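PDB 3EFZ: 14-3-3 protein from Cryptosporidium parvum, which probably binds phosphoserine-containing segments of partner proteins in cell regulation, as a member of the all-helical, dimeric 14-3-3 family. Local coordinates for residues B[74-79]-B[152-157]. Residues are numbered along the deposited sequence; the frame is centred on the assembly and turned at random.
Sequences RVTSIR and MRYKAE
R79 spans the gap between helices 63-81 and 138-158 to pair with E157, in what is probably the basic phosphoserine pocket of the all-helical 14-3-3 fold. The axes of segments 74-79 and 152-157 come within 11.7 Å at 30° from parallel, a separation bridged by long side chains. The salt bridge is bidentate and side-on: NE of R79 meets OE1 of E157 at 2.7 Å and NH2 meets OE2 at 2.7 Å. Both carboxylate oxygens use syn lone pairs, both bonds are nearly straight, and the two planes are almost coplanar, which fixes the rotation of the guanidinium.

With CG anti to N (chi1 180°), the extended R79 chain crosses Y154 at about a right angle, carrying CD over the ring, 3.7 Å from its centroid (CH-pi). The guanidinium, 16° from the ring plane, overlaps the CD1-CE1 side, with R79 NE 3.4 Å from Y154 CD1. V75 CG1 packs at the ring edge, 3.6 Å from Y154 CD2.

R153, predicted like R79 to bind phosphoserine, brings NH1 within 3.5 Å of R79 NH2, consistent with arginines gathered for an anion; R153 NE donates to Y175 OH. T76 OG1, bonded chiefly to R72 O, receives a weak 3.5 Å hydrogen bond from Y154 OH.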
loop_
_atom_site.group_PDB
_atom_site.type_symbol
_atom_site.label_atom_id
_atom_site.label_comp_id
_atom_site.label_asym_id
_atom_site.label_seq_id
_atom_site.Cartn_x
_atom_site.Cartn_y
_atom_site.Cartn_z
ATOM N N ARG B 74 -0.965 -4.369 -1.248
ATOM C CA ARG B 74 -1.951 -3.401 -1.720
ATOM C C ARG B 74 -3.364 -3.618 -1.158
ATOM O O ARG B 74 -4.009 -2.673 -0.721
ATOM C CB ARG B 74 -1.996 -3.400 -3.250
ATOM C CG ARG B 74 -3.312 -2.900 -3.877
ATOM C CD ARG B 74 -3.072 -2.373 -5.295
ATOM N NE ARG B 74 -4.318 -2.183 -6.050
ATOM C CZ ARG B 74 -4.976 -1.034 -6.180
ATOM N NH1 ARG B 74 -6.095 -1.012 -6.903
ATOM N NH2 ARG B 74 -4.519 0.095 -5.615
ATOM N N VAL B 75 -3.844 -4.852 -1.251
ATOM C CA VAL B 75 -5.207 -5.235 -0.820
ATOM C C VAL B 75 -5.407 -5.037 0.700
ATOM O O VAL B 75 -6.474 -4.641 1.155
ATOM C CB VAL B 75 -5.525 -6.716 -1.238
ATOM C CG1 VAL B 75 -6.593 -7.319 -0.369
ATOM C CG2 VAL B 75 -5.952 -6.785 -2.670
ATOM N N THR B 76 -4.361 -5.325 1.458
ATOM C CA THR B 76 -4.297 -5.029 2.894
ATOM C C THR B 76 -4.350 -3.511 3.126
ATOM O O THR B 76 -5.072 -3.038 4.018
ATOM C CB THR B 76 -3.031 -5.645 3.513
ATOM O OG1 THR B 76 -2.994 -7.038 3.185
ATOM C CG2 THR B 76 -3.034 -5.537 5.030
ATOM N N SER B 77 -3.617 -2.748 2.315
ATOM C CA SER B 77 -3.688 -1.297 2.430
ATOM C C SER B 77 -5.049 -0.739 2.011
ATOM O O SER B 77 -5.506 0.195 2.627
ATOM C CB SER B 77 -2.553 -0.584 1.696
ATOM O OG SER B 77 -1.285 -0.934 2.262
ATOM N N ILE B 78 -5.680 -1.295 0.975
ATOM C CA ILE B 78 -7.022 -0.849 0.560
ATOM C C ILE B 78 -7.998 -1.119 1.713
ATOM O O ILE B 78 -8.764 -0.246 2.111
ATOM C CB ILE B 78 -7.481 -1.504 -0.766
ATOM C CG1 ILE B 78 -6.552 -1.104 -1.923
ATOM C CG2 ILE B 78 -8.895 -1.095 -1.104
ATOM C CD1 ILE B 78 -6.684 -2.001 -3.140
ATOM N N ARG B 79 -7.912 -2.316 2.295
ATOM C CA ARG B 79 -8.740 -2.662 3.446
ATOM C C ARG B 79 -8.490 -1.738 4.648
ATOM O O ARG B 79 -9.438 -1.356 5.324
ATOM C CB ARG B 79 -8.540 -4.126 3.807
ATOM C CG ARG B 79 -9.347 -4.638 4.997
ATOM C CD ARG B 79 -9.000 -6.073 5.167
ATOM N NE ARG B 79 -9.593 -6.680 6.350
ATOM C CZ ARG B 79 -8.974 -6.857 7.504
ATOM N NH1 ARG B 79 -7.715 -6.472 7.660
ATOM N NH2 ARG B 79 -9.628 -7.446 8.498
ATOM N N MET B 152 -9.584 -14.779 1.528
ATOM C CA MET B 152 -10.976 -15.206 1.650
ATOM C C MET B 152 -11.749 -14.473 2.769
ATOM O O MET B 152 -12.925 -14.114 2.607
ATOM C CB MET B 152 -11.054 -16.725 1.844
ATOM C CG MET B 152 -10.850 -17.506 0.563
ATOM S SD MET B 152 -12.026 -17.037 -0.719
ATOM C CE MET B 152 -10.912 -17.028 -2.102
ATOM N N ARG B 153 -11.073 -14.278 3.905
ATOM C CA ARG B 153 -11.614 -13.523 5.056
ATOM C C ARG B 153 -11.928 -12.089 4.644
ATOM O O ARG B 153 -12.954 -11.529 5.059
ATOM C CB ARG B 153 -10.637 -13.560 6.256
ATOM C CG ARG B 153 -10.999 -12.663 7.462
ATOM C CD ARG B 153 -10.235 -13.074 8.753
ATOM N NE ARG B 153 -8.770 -13.029 8.577
ATOM C CZ ARG B 153 -8.029 -11.934 8.732
ATOM N NH1 ARG B 153 -8.597 -10.784 9.098
ATOM N NH2 ARG B 153 -6.714 -11.985 8.525
ATOM N N TYR B 154 -11.059 -11.505 3.814
ATOM C CA TYR B 154 -11.296 -10.154 3.303
ATOM C C TYR B 154 -12.529 -10.081 2.410
ATOM O O TYR B 154 -13.271 -9.109 2.479
ATOM C CB TYR B 154 -10.093 -9.625 2.520
ATOM C CG TYR B 154 -8.796 -9.441 3.300
ATOM C CD1 TYR B 154 -8.738 -9.522 4.703
ATOM C CD2 TYR B 154 -7.618 -9.150 2.612
ATOM C CE1 TYR B 154 -7.533 -9.336 5.378
ATOM C CE2 TYR B 154 -6.419 -8.946 3.269
ATOM C CZ TYR B 154 -6.374 -9.049 4.636
ATOM O OH TYR B 154 -5.147 -8.829 5.214
ATOM N N LYS B 155 -12.729 -11.094 1.562
ATOM C CA LYS B 155 -13.866 -11.113 0.619
ATOM C C LYS B 155 -15.145 -11.235 1.433
ATOM O O LYS B 155 -16.143 -10.583 1.134
ATOM C CB LYS B 155 -13.786 -12.285 -0.383
ATOM C CG LYS B 155 -12.598 -12.300 -1.347
ATOM C CD LYS B 155 -12.822 -13.352 -2.444
ATOM C CE LYS B 155 -11.608 -13.496 -3.336
ATOM N NZ LYS B 155 -11.844 -14.397 -4.529
ATOM N N ALA B 156 -15.079 -12.080 2.462
ATOM C CA ALA B 156 -16.158 -12.337 3.413
ATOM C C ALA B 156 -16.624 -11.085 4.167
ATOM O O ALA B 156 -17.775 -11.013 4.569
ATOM C CB ALA B 156 -15.718 -13.418 4.413
ATOM N N GLU B 157 -15.721 -10.124 4.383
ATOM C CA GLU B 157 -16.053 -8.843 5.022
ATOM C C GLU B 157 -16.825 -7.923 4.074
ATOM O O GLU B 157 -17.495 -6.966 4.510
ATOM C CB GLU B 157 -14.779 -8.120 5.489
ATOM C CG GLU B 157 -13.924 -8.871 6.483
ATOM C CD GLU B 157 -12.614 -8.133 6.807
ATOM O OE1 GLU B 157 -12.139 -7.347 5.959
ATOM O OE2 GLU B 157 -12.056 -8.338 7.903
#